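Local coordinates for uncharacterized protein (Bacteroides ovatus, PDB 4FS7), which is of unknown function but, as an extracellular BspA-type leucine-rich repeat protein, probably binds other proteins, at residues 3-13 with 44-52; 237-248 with 260-271. One frame throughout, in Å; residues are numbered along the deposited sequence. Where two conformers were deposited one is given.

Contact 1: residues 3-13 with 44-52; sequences DFVIDEITYNF and VNIPPVVTY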
loop_
_atom_site.group_PDB
_atom_site.type_symbol
_atom_site.label_atom_id
_atom_site.label_comp_id
_atom_site.label_asym_id
_atom_site.label_seq_id
_atom_site.Cartn_x
_atom_site.Cartn_y
_atom_site.Cartn_z
ATOM N N ASP A 3 -2.322 14.213 39.858
ATOM C CA ASP A 3 -2.463 14.077 41.323
ATOM C C ASP A 3 -1.300 14.706 42.097
ATOM O O ASP A 3 -1.518 15.366 43.136
ATOM C CB ASP A 3 -2.716 12.627 41.763
ATOM C CG ASP A 3 -4.034 12.058 41.237
ATOM O OD1 ASP A 3 -5.076 12.768 41.282
ATOM O OD2 ASP A 3 -4.085 10.887 40.840
ATOM N N PHE A 4 -0.070 14.511 41.640
ATOM C CA PHE A 4 1.091 15.191 42.228
ATOM C C PHE A 4 2.249 15.258 41.248
ATOM O O PHE A 4 2.179 14.643 40.179
ATOM C CB PHE A 4 1.500 14.518 43.555
ATOM C CG PHE A 4 1.986 13.096 43.401
ATOM C CD1 PHE A 4 1.117 12.052 43.386
ATOM C CD2 PHE A 4 3.338 12.840 43.309
ATOM C CE1 PHE A 4 1.584 10.746 43.245
ATOM C CE2 PHE A 4 3.804 11.541 43.167
ATOM C CZ PHE A 4 2.926 10.505 43.144
ATOM N N VAL A 5 3.281 16.022 41.615
ATOM C CA VAL A 5 4.472 16.300 40.807
ATOM C C VAL A 5 5.709 15.955 41.618
ATOM O O VAL A 5 5.769 16.271 42.814
ATOM C CB VAL A 5 4.562 17.796 40.418
ATOM C CG1 VAL A 5 5.732 18.064 39.474
ATOM C CG2 VAL A 5 3.216 18.304 39.856
ATOM N N ILE A 6 6.671 15.279 40.993
ATOM C CA ILE A 6 8.006 15.069 41.569
ATOM C C ILE A 6 9.026 15.498 40.520
ATOM O O ILE A 6 8.973 14.992 39.395
ATOM C CB ILE A 6 8.269 13.613 41.982
ATOM C CG1 ILE A 6 7.223 13.148 42.991
ATOM C CG2 ILE A 6 9.704 13.420 42.491
ATOM C CD1 ILE A 6 7.275 13.811 44.349
ATOM N N ASP A 7 9.920 16.425 40.868
ATOM C CA ASP A 7 10.860 17.006 39.923
ATOM C C ASP A 7 10.076 17.488 38.685
ATOM O O ASP A 7 9.124 18.291 38.824
ATOM C CB ASP A 7 12.008 16.028 39.627
ATOM C CG ASP A 7 12.799 15.661 40.891
ATOM O OD1 ASP A 7 13.096 16.584 41.681
ATOM O OD2 ASP A 7 13.105 14.469 41.132
ATOM N N GLU A 8 10.446 17.023 37.492
ATOM C CA GLU A 8 9.839 17.532 36.266
ATOM C C GLU A 8 8.603 16.750 35.814
ATOM O O GLU A 8 8.024 17.075 34.790
ATOM C CB GLU A 8 10.877 17.556 35.131
ATOM C CG GLU A 8 12.101 18.434 35.402
ATOM C CD GLU A 8 11.761 19.921 35.541
ATOM O OE1 GLU A 8 10.811 20.406 34.875
ATOM O OE2 GLU A 8 12.459 20.610 36.322
ATOM N N ILE A 9 8.155 15.765 36.582
ATOM C CA ILE A 9 7.184 14.771 36.090
ATOM C C ILE A 9 5.917 14.770 36.931
ATOM O O ILE A 9 5.983 14.903 38.172
ATOM C CB ILE A 9 7.801 13.367 36.087
ATOM C CG1 ILE A 9 9.070 13.392 35.212
ATOM C CG2 ILE A 9 6.791 12.304 35.546
ATOM C CD1 ILE A 9 9.914 12.155 35.312
ATOM N N THR A 10 4.766 14.640 36.278
ATOM C CA THR A 10 3.491 14.546 36.962
ATOM C C THR A 10 2.974 13.104 36.972
ATOM O O THR A 10 3.250 12.335 36.045
ATOM C CB THR A 10 2.409 15.515 36.406
ATOM O OG1 THR A 10 1.922 15.043 35.123
ATOM C CG2 THR A 10 2.975 16.905 36.278
ATOM N N TYR A 11 2.210 12.768 38.013
ATOM C CA TYR A 11 1.764 11.431 38.312
ATOM C C TYR A 11 0.301 11.421 38.650
ATOM O O TYR A 11 -0.214 12.369 39.292
ATOM C CB TYR A 11 2.564 10.820 39.482
ATOM C CG TYR A 11 4.049 10.719 39.200
ATOM C CD1 TYR A 11 4.547 9.576 38.565
ATOM C CD2 TYR A 11 4.937 11.746 39.478
ATOM C CE1 TYR A 11 5.870 9.459 38.261
ATOM C CE2 TYR A 11 6.277 11.617 39.212
ATOM C CZ TYR A 11 6.742 10.478 38.539
ATOM O OH TYR A 11 8.096 10.402 38.242
ATOM N N ASN A 12 -0.348 10.332 38.281
ATOM C CA ASN A 12 -1.690 10.012 38.712
ATOM C C ASN A 12 -1.705 8.674 39.457
ATOM O O ASN A 12 -1.050 7.723 39.041
ATOM C CB ASN A 12 -2.681 9.912 37.546
ATOM C CG ASN A 12 -2.898 11.214 36.823
ATOM O OD1 ASN A 12 -2.394 12.250 37.198
ATOM N ND2 ASN A 12 -3.577 11.126 35.681
ATOM N N PHE A 13 -2.459 8.596 40.542
ATOM C CA PHE A 13 -2.678 7.310 41.199
ATOM C C PHE A 13 -3.431 6.354 40.278
ATOM O O PHE A 13 -4.339 6.774 39.521
ATOM C CB PHE A 13 -3.432 7.473 42.526
ATOM C CG PHE A 13 -2.720 8.356 43.494
ATOM C CD1 PHE A 13 -1.529 7.945 44.061
ATOM C CD2 PHE A 13 -3.203 9.607 43.803
ATOM C CE1 PHE A 13 -0.826 8.751 44.929
ATOM C CE2 PHE A 13 -2.513 10.437 44.669
ATOM C CZ PHE A 13 -1.304 10.007 45.236
ATOM N N VAL A 44 13.904 13.570 29.873
ATOM C CA VAL A 44 12.912 13.203 30.886
ATOM C C VAL A 44 13.347 11.891 31.489
ATOM O O VAL A 44 13.381 10.856 30.822
ATOM C CB VAL A 44 11.518 13.072 30.293
ATOM C CG1 VAL A 44 10.479 12.617 31.324
ATOM C CG2 VAL A 44 11.079 14.398 29.693
ATOM N N ASN A 45 13.704 11.927 32.770
ATOM C CA ASN A 45 14.243 10.786 33.444
ATOM C C ASN A 45 13.208 10.209 34.411
ATOM O O ASN A 45 13.040 10.743 35.522
ATOM C CB ASN A 45 15.508 11.216 34.163
ATOM C CG ASN A 45 16.457 10.105 34.319
ATOM O OD1 ASN A 45 16.046 8.956 34.571
ATOM N ND2 ASN A 45 17.759 10.400 34.143
ATOM N N ILE A 46 12.466 9.171 34.012
ATOM C CA ILE A 46 11.368 8.700 34.816
ATOM C C ILE A 46 11.906 7.729 35.886
ATOM O O ILE A 46 12.509 6.714 35.548
ATOM C CB ILE A 46 10.291 7.972 33.962
ATOM C CG1 ILE A 46 9.700 8.916 32.892
ATOM C CG2 ILE A 46 9.226 7.351 34.849
ATOM C CD1 ILE A 46 8.847 8.217 31.839
ATOM N N PRO A 47 11.659 8.015 37.169
ATOM C CA PRO A 47 12.155 7.111 38.217
ATOM C C PRO A 47 11.242 5.888 38.369
ATOM O O PRO A 47 10.045 5.922 38.006
ATOM C CB PRO A 47 12.123 8.004 39.449
ATOM C CG PRO A 47 10.918 8.893 39.216
ATOM C CD PRO A 47 10.978 9.187 37.740
ATOM N N PRO A 48 11.755 4.812 38.990
ATOM C CA PRO A 48 10.944 3.611 39.220
ATOM C C PRO A 48 10.033 3.701 40.437
ATOM O O PRO A 48 9.062 2.932 40.551
ATOM C CB PRO A 48 11.991 2.527 39.440
ATOM C CG PRO A 48 13.189 3.256 39.945
ATOM C CD PRO A 48 13.186 4.558 39.247
ATOM N N VAL A 49 10.367 4.628 41.338
ATOM C CA VAL A 49 9.674 4.824 42.625
ATOM C C VAL A 49 9.657 6.306 42.929
ATOM O O VAL A 49 10.650 7.003 42.676
ATOM C CB VAL A 49 10.364 4.050 43.802
ATOM C CG1 VAL A 49 9.621 4.307 45.110
ATOM C CG2 VAL A 49 10.438 2.598 43.544
ATOM N N VAL A 50 8.522 6.768 43.473
ATOM C CA VAL A 50 8.438 8.100 43.997
ATOM C C VAL A 50 7.794 8.018 45.402
ATOM O O VAL A 50 7.030 7.088 45.714
ATOM C CB VAL A 50 7.633 9.063 43.081
ATOM C CG1 VAL A 50 8.384 9.337 41.764
ATOM C CG2 VAL A 50 6.183 8.545 42.857
ATOM N N THR A 51 8.125 9.007 46.214
ATOM C CA THR A 51 7.508 9.098 47.540
ATOM C C THR A 51 6.641 10.338 47.565
ATOM O O THR A 51 7.032 11.402 47.079
ATOM C CB THR A 51 8.567 9.123 48.651
ATOM O OG1 THR A 51 9.275 7.876 48.649
ATOM C CG2 THR A 51 7.915 9.373 50.037
ATOM N N TYR A 52 5.444 10.187 48.112
ATOM C CA TYR A 52 4.530 11.312 48.244
ATOM C C TYR A 52 3.825 11.142 49.573
ATOM O O TYR A 52 3.219 10.090 49.832
ATOM C CB TYR A 52 3.506 11.290 47.091
ATOM C CG TYR A 52 2.365 12.314 47.170
ATOM C CD1 TYR A 52 2.618 13.671 47.002
ATOM C CD2 TYR A 52 1.037 11.912 47.356
ATOM C CE1 TYR A 52 1.591 14.610 47.049
ATOM C CE2 TYR A 52 -0.006 12.854 47.419
ATOM C CZ TYR A 52 0.279 14.195 47.251
ATOM O OH TYR A 52 -0.750 15.118 47.301
HETATM O O HOH W 1 -0.470 17.216 45.128
#
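F4 and Y52 meet in an offset stack: the ring centroids lie 4.3 Å apart and the planes are only 10° from parallel. The two side chains slide past each other in opposite directions, each carrying its CB over the other's ring; F4 CB sits 3.9 Å from the Y52 ring centroid and Y52 CB 4.0 Å from that of F4, a reciprocal CH-pi pair. F4 can present its ring in this way because CG stands between the backbone N and the carbonyl carbon (chi1 65°). Its opposite face is backed by Y11 CB, while V50 CG2 and I6 CG1 reach its edge in plane. F13 completes an aromatic cluster by bringing CZ to 3.7 Å from Y52 CD2, with its plane turned 48° from that of Y52.

V50 CG1 packs obliquely on the Y11 ring, and I6 CG1 passes alongside V50 CB. Y11 OH reaches P47 CD at 3.2 Å. I9 CD1 lies against N45 O (3.4 Å) and the side chains of V44, I46 and P47, where strand 42-45 gives way to loop. One water joins D3 O to Y52 OH.

Behind this layer, residues 3-13 form a hairpin closed by a type II' turn from I6 to I9. D3 and F4 both face Y11 in a classic beta bulge, and F13 N donates to D3 OD2 at 2.8 Å, using that oxygen's anti lone pair. The contact thus lays the N-terminal hairpin against residues 44-52 near one end of the elongated molecule, its centre 42 Å from that of the chain. Strand 9-13 pairs antiparallel with strand 19-25, whereas strand 49-52 pairs with strand 55-62, whose V59 touches both Y11 and I46; V44 and I46 also pack against strand 73-77.

Contact 2: residues 237-248 with 260-271; sequences IPDSFTELGKSV and IQNNKLRIGGSL. With EDO (1,2-ethanediol), chain C.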
loop_
_atom_site.group_PDB
_atom_site.type_symbol
_atom_site.label_atom_id
_atom_site.label_comp_id
_atom_site.label_asym_id
_atom_site.label_seq_id
_atom_site.Cartn_x
_atom_site.Cartn_y
_atom_site.Cartn_z
ATOM N N ILE A 237 2.248 -12.123 -12.121
ATOM C CA ILE A 237 1.275 -12.599 -11.167
ATOM C C ILE A 237 1.156 -14.096 -11.316
ATOM O O ILE A 237 0.694 -14.575 -12.342
ATOM C CB ILE A 237 -0.115 -11.894 -11.348
ATOM C CG1 ILE A 237 -0.009 -10.360 -11.128
ATOM C CG2 ILE A 237 -1.169 -12.493 -10.402
ATOM C CD1 ILE A 237 0.435 -9.905 -9.731
ATOM N N PRO A 238 1.621 -14.859 -10.326
ATOM C CA PRO A 238 1.608 -16.317 -10.467
ATOM C C PRO A 238 0.210 -16.874 -10.292
ATOM O O PRO A 238 -0.736 -16.209 -9.824
ATOM C CB PRO A 238 2.552 -16.779 -9.348
ATOM C CG PRO A 238 2.315 -15.772 -8.263
ATOM C CD PRO A 238 2.220 -14.458 -9.043
ATOM N N ASP A 239 0.072 -18.128 -10.699
ATOM C CA ASP A 239 -1.209 -18.811 -10.662
ATOM C C ASP A 239 -1.779 -18.947 -9.248
ATOM O O ASP A 239 -2.976 -19.254 -9.073
ATOM C CB ASP A 239 -1.116 -20.199 -11.322
ATOM C CG ASP A 239 -0.845 -20.146 -12.827
ATOM O OD1 ASP A 239 -1.278 -19.153 -13.491
ATOM O OD2 ASP A 239 -0.213 -21.137 -13.345
ATOM N N SER A 240 -0.944 -18.776 -8.231
ATOM C CA SER A 240 -1.350 -18.852 -6.830
ATOM C C SER A 240 -2.228 -17.682 -6.369
ATOM O O SER A 240 -2.943 -17.800 -5.367
ATOM C CB SER A 240 -0.104 -18.972 -5.927
ATOM O OG SER A 240 0.914 -18.102 -6.364
ATOM N N PHE A 241 -2.242 -16.578 -7.114
ATOM C CA PHE A 241 -3.174 -15.499 -6.795
ATOM C C PHE A 241 -4.567 -15.886 -7.220
ATOM O O PHE A 241 -4.752 -16.422 -8.311
ATOM C CB PHE A 241 -2.755 -14.171 -7.426
ATOM C CG PHE A 241 -1.662 -13.492 -6.672
ATOM C CD1 PHE A 241 -0.360 -13.803 -6.899
ATOM C CD2 PHE A 241 -1.972 -12.643 -5.621
ATOM C CE1 PHE A 241 0.648 -13.206 -6.154
ATOM C CE2 PHE A 241 -0.964 -12.059 -4.893
ATOM C CZ PHE A 241 0.341 -12.337 -5.198
ATOM N N THR A 242 -5.540 -15.583 -6.358
ATOM C CA THR A 242 -6.939 -15.754 -6.692
ATOM C C THR A 242 -7.729 -14.449 -6.818
ATOM O O THR A 242 -8.754 -14.442 -7.516
ATOM C CB THR A 242 -7.609 -16.702 -5.748
ATOM O OG1 THR A 242 -7.535 -16.156 -4.436
ATOM C CG2 THR A 242 -6.956 -18.117 -5.810
ATOM N N GLU A 243 -7.277 -13.364 -6.189
ATOM C CA GLU A 243 -7.922 -12.088 -6.365
ATOM C C GLU A 243 -6.951 -10.928 -6.245
ATOM O O GLU A 243 -6.156 -10.869 -5.315
ATOM C CB GLU A 243 -9.055 -11.889 -5.367
ATOM C CG GLU A 243 -9.803 -10.588 -5.606
ATOM C CD GLU A 243 -11.022 -10.350 -4.737
ATOM O OE1 GLU A 243 -11.328 -11.173 -3.857
ATOM O OE2 GLU A 243 -11.680 -9.308 -4.928
ATOM N N LEU A 244 -7.075 -10.017 -7.210
ATOM C CA LEU A 244 -6.472 -8.690 -7.174
ATOM C C LEU A 244 -7.610 -7.689 -7.071
ATOM O O LEU A 244 -8.619 -7.843 -7.764
ATOM C CB LEU A 244 -5.655 -8.390 -8.446
ATOM C CG LEU A 244 -4.590 -9.410 -8.817
ATOM C CD1 LEU A 244 -3.927 -9.026 -10.109
ATOM C CD2 LEU A 244 -3.570 -9.583 -7.705
ATOM N N GLY A 245 -7.449 -6.707 -6.183
ATOM C CA GLY A 245 -8.374 -5.607 -6.025
ATOM C C GLY A 245 -8.336 -4.614 -7.174
ATOM O O GLY A 245 -7.923 -4.946 -8.276
ATOM N N LYS A 246 -8.780 -3.393 -6.890
ATOM C CA LYS A 246 -8.771 -2.312 -7.873
ATOM C C LYS A 246 -7.450 -1.552 -7.823
ATOM O O LYS A 246 -6.880 -1.345 -6.743
ATOM C CB LYS A 246 -9.897 -1.344 -7.552
ATOM C CG LYS A 246 -11.265 -1.934 -7.589
ATOM C CD LYS A 246 -12.312 -1.036 -6.878
ATOM C CE LYS A 246 -13.665 -1.694 -6.824
ATOM N NZ LYS A 246 -14.566 -0.918 -5.933
ATOM N N SER A 247 -6.971 -1.069 -8.966
ATOM C CA SER A 247 -5.937 -0.053 -8.947
ATOM C C SER A 247 -4.654 -0.529 -8.234
ATOM O O SER A 247 -3.909 0.281 -7.711
ATOM C CB SER A 247 -6.445 1.247 -8.300
ATOM O OG SER A 247 -7.663 1.670 -8.922
ATOM N N VAL A 248 -4.360 -1.829 -8.292
ATOM C CA VAL A 248 -3.311 -2.379 -7.485
ATOM C C VAL A 248 -1.960 -1.775 -7.817
ATOM O O VAL A 248 -1.152 -1.608 -6.921
ATOM C CB VAL A 248 -3.271 -3.921 -7.541
ATOM C CG1 VAL A 248 -2.082 -4.490 -6.767
ATOM C CG2 VAL A 248 -4.570 -4.540 -7.042
ATOM N N ILE A 260 -0.032 -11.603 -16.540
ATOM C CA ILE A 260 -1.122 -12.091 -15.736
ATOM C C ILE A 260 -1.814 -13.079 -16.603
ATOM O O ILE A 260 -2.701 -12.719 -17.363
ATOM C CB ILE A 260 -2.118 -10.964 -15.326
ATOM C CG1 ILE A 260 -1.430 -9.850 -14.601
ATOM C CG2 ILE A 260 -3.187 -11.541 -14.452
ATOM C CD1 ILE A 260 -2.469 -8.791 -14.070
ATOM N N GLN A 261 -1.424 -14.346 -16.510
ATOM C CA GLN A 261 -1.839 -15.307 -17.500
ATOM C C GLN A 261 -3.003 -16.159 -17.076
ATOM O O GLN A 261 -3.660 -16.779 -17.914
ATOM C CB GLN A 261 -0.696 -16.171 -17.973
ATOM C CG GLN A 261 0.362 -15.371 -18.658
ATOM C CD GLN A 261 1.391 -16.188 -19.401
ATOM O OE1 GLN A 261 1.079 -16.789 -20.414
ATOM N NE2 GLN A 261 2.635 -16.175 -18.937
ATOM N N ASN A 262 -3.255 -16.219 -15.779
ATOM C CA ASN A 262 -4.211 -17.117 -15.240
ATOM C C ASN A 262 -5.624 -16.794 -15.716
ATOM O O ASN A 262 -6.132 -15.663 -15.571
ATOM C CB ASN A 262 -4.130 -17.095 -13.713
ATOM C CG ASN A 262 -4.872 -18.224 -13.100
ATOM O OD1 ASN A 262 -6.058 -18.148 -12.930
ATOM N ND2 ASN A 262 -4.175 -19.350 -12.851
ATOM N N ASN A 263 -6.277 -17.792 -16.270
ATOM C CA ASN A 263 -7.591 -17.605 -16.859
ATOM C C ASN A 263 -8.691 -17.347 -15.814
ATOM O O ASN A 263 -9.694 -16.692 -16.156
ATOM C CB ASN A 263 -7.961 -18.805 -17.771
ATOM C CG ASN A 263 -8.020 -20.146 -17.029
ATOM O OD1 ASN A 263 -7.174 -20.476 -16.179
ATOM N ND2 ASN A 263 -9.013 -20.947 -17.398
ATOM N N LYS A 264 -8.484 -17.837 -14.574
ATOM C CA LYS A 264 -9.528 -17.721 -13.529
ATOM C C LYS A 264 -9.292 -16.648 -12.461
ATOM O O LYS A 264 -10.107 -16.485 -11.533
ATOM C CB LYS A 264 -9.752 -19.067 -12.849
ATOM C CG LYS A 264 -10.305 -20.128 -13.793
ATOM C CD LYS A 264 -11.735 -19.811 -14.186
ATOM C CE LYS A 264 -12.726 -20.368 -13.170
ATOM N NZ LYS A 264 -13.016 -21.835 -13.359
ATOM N N LEU A 265 -8.222 -15.870 -12.571
ATOM C CA LEU A 265 -7.963 -14.785 -11.597
ATOM C C LEU A 265 -9.039 -13.708 -11.605
ATOM O O LEU A 265 -9.392 -13.224 -12.683
ATOM C CB LEU A 265 -6.601 -14.207 -11.904
ATOM C CG LEU A 265 -6.120 -13.030 -11.055
ATOM C CD1 LEU A 265 -6.026 -13.392 -9.567
ATOM C CD2 LEU A 265 -4.822 -12.517 -11.596
ATOM N N ARG A 266 -9.587 -13.383 -10.411
ATOM C CA ARG A 266 -10.495 -12.234 -10.227
ATOM C C ARG A 266 -9.692 -10.939 -10.095
ATOM O O ARG A 266 -8.733 -10.878 -9.329
ATOM C CB ARG A 266 -11.337 -12.414 -8.968
ATOM C CG ARG A 266 -12.200 -11.225 -8.644
ATOM C CD ARG A 266 -13.304 -11.528 -7.645
ATOM N NE ARG A 266 -14.193 -10.374 -7.552
ATOM C CZ ARG A 266 -15.325 -10.325 -6.863
ATOM N NH1 ARG A 266 -15.743 -11.370 -6.165
ATOM N NH2 ARG A 266 -16.033 -9.203 -6.860
ATOM N N ILE A 267 -10.089 -9.894 -10.831
ATOM C CA ILE A 267 -9.302 -8.668 -10.947
ATOM C C ILE A 267 -10.253 -7.469 -10.956
ATOM O O ILE A 267 -11.213 -7.451 -11.723
ATOM C CB ILE A 267 -8.447 -8.647 -12.254
ATOM C CG1 ILE A 267 -7.582 -9.908 -12.382
ATOM C CG2 ILE A 267 -7.579 -7.417 -12.344
ATOM C CD1 ILE A 267 -6.802 -9.997 -13.698
ATOM N N GLY A 268 -9.967 -6.471 -10.136
ATOM C CA GLY A 268 -10.704 -5.225 -10.178
ATOM C C GLY A 268 -10.269 -4.320 -11.324
ATOM O O GLY A 268 -9.351 -4.632 -12.081
ATOM N N GLY A 269 -10.949 -3.190 -11.446
ATOM C CA GLY A 269 -10.654 -2.217 -12.460
ATOM C C GLY A 269 -9.383 -1.432 -12.225
ATOM O O GLY A 269 -8.819 -1.412 -11.134
ATOM N N SER A 270 -8.948 -0.750 -13.279
ATOM C CA SER A 270 -7.883 0.257 -13.207
ATOM C C SER A 270 -6.536 -0.264 -12.711
ATOM O O SER A 270 -5.751 0.493 -12.161
ATOM C CB SER A 270 -8.333 1.420 -12.331
ATOM O OG SER A 270 -9.503 2.053 -12.871
ATOM N N LEU A 271 -6.214 -1.534 -12.972
ATOM C CA LEU A 271 -5.042 -2.130 -12.357
ATOM C C LEU A 271 -3.757 -1.414 -12.688
ATOM O O LEU A 271 -2.911 -1.232 -11.820
ATOM C CB LEU A 271 -4.859 -3.613 -12.690
ATOM C CG LEU A 271 -4.471 -4.434 -11.402
ATOM C CD1 LEU A 271 -5.758 -4.605 -10.586
ATOM C CD2 LEU A 271 -3.925 -5.797 -11.804
HETATM C C1 EDO C . -11.066 -10.611 -14.633
HETATM O O1 EDO C . -11.454 -11.747 -15.504
HETATM C C2 EDO C . -12.245 -9.904 -13.912
HETATM O O2 EDO C . -12.452 -10.463 -12.588
HETATM O O HOH W 2 -2.003 -14.691 -13.329
HETATM O O HOH W 3 1.052 -14.963 -15.033
HETATM O O HOH W 4 -6.690 -17.850 -9.911
HETATM O O HOH W 5 -9.934 -16.666 -8.670
#
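E243 and L244 run parallel to R266 and I267 in register, with hydrogen bonds from R266 N to T242 O, from L244 N to R266 O (2.8 Å, 172° at the hydrogen) and from G268 N to L244 O. Beyond the strands, S247 N donates to G269 O at 2.9 Å.

On the face bearing L244 and I267 lies an apolar cluster, to which L265 adds its two methyls: CD1 lies against the T242 carbonyl carbon, while CD2 reaches I237 CG2 and L244 CD1. L244 CD1 also meets L271 CD2 at 3.6 Å, and I237 lies alongside I260. On the face of E243 and R266 these two extend side by side; E243 OE2 stands over the guanidinium face, 3.8 Å from R266 NE, a long salt bridge of charges alone.

At the turn end, N262 ND2 donates to D239 OD1 (3.0 Å), meeting it from above the carboxylate plane. With CG anti to the backbone N (chi1 -167°), the N262 amide carries ND2 to D239 while OD1 turns back to K264 N in an Asx turn. An alanine here would remove both, and would probably leave the 262-264 turn freer to shift. Waters link I237 O to the amides of Q261 and N262.

Successive coils of the leucine-rich repeat solenoid are joined here. An ethanediol, probably from the crystallisation liquor, accepts from I267 N through O2 and also bonds S285 OG and I287 N. Strand 243-244 is flanked by strand 221-222, whose L222 packs on L244 and V248; strand 266-267 ends its five-stranded parallel sheet.

How the contacts relate
Contact 1 closes before contact 2 opens along the chain, and the two lie on opposite sides of its centre, their own centres 56 Å apart and their nearest atoms about 41 Å apart. They share no sheet. Contact 1 belongs to the N-terminal end, where strands 4-6, 9-13 and 49-52 belong to a mixed sheet and 44-45 enters a separate parallel one; contact 2 lies in the repeat body, where strands 243-244 and 266-267 are the last two of a five-stranded parallel ladder. The first is therefore hairpin packing at the end of an elongated all-beta molecule, the second coil-to-coil stacking along it, so the two report on separate parts of the protein.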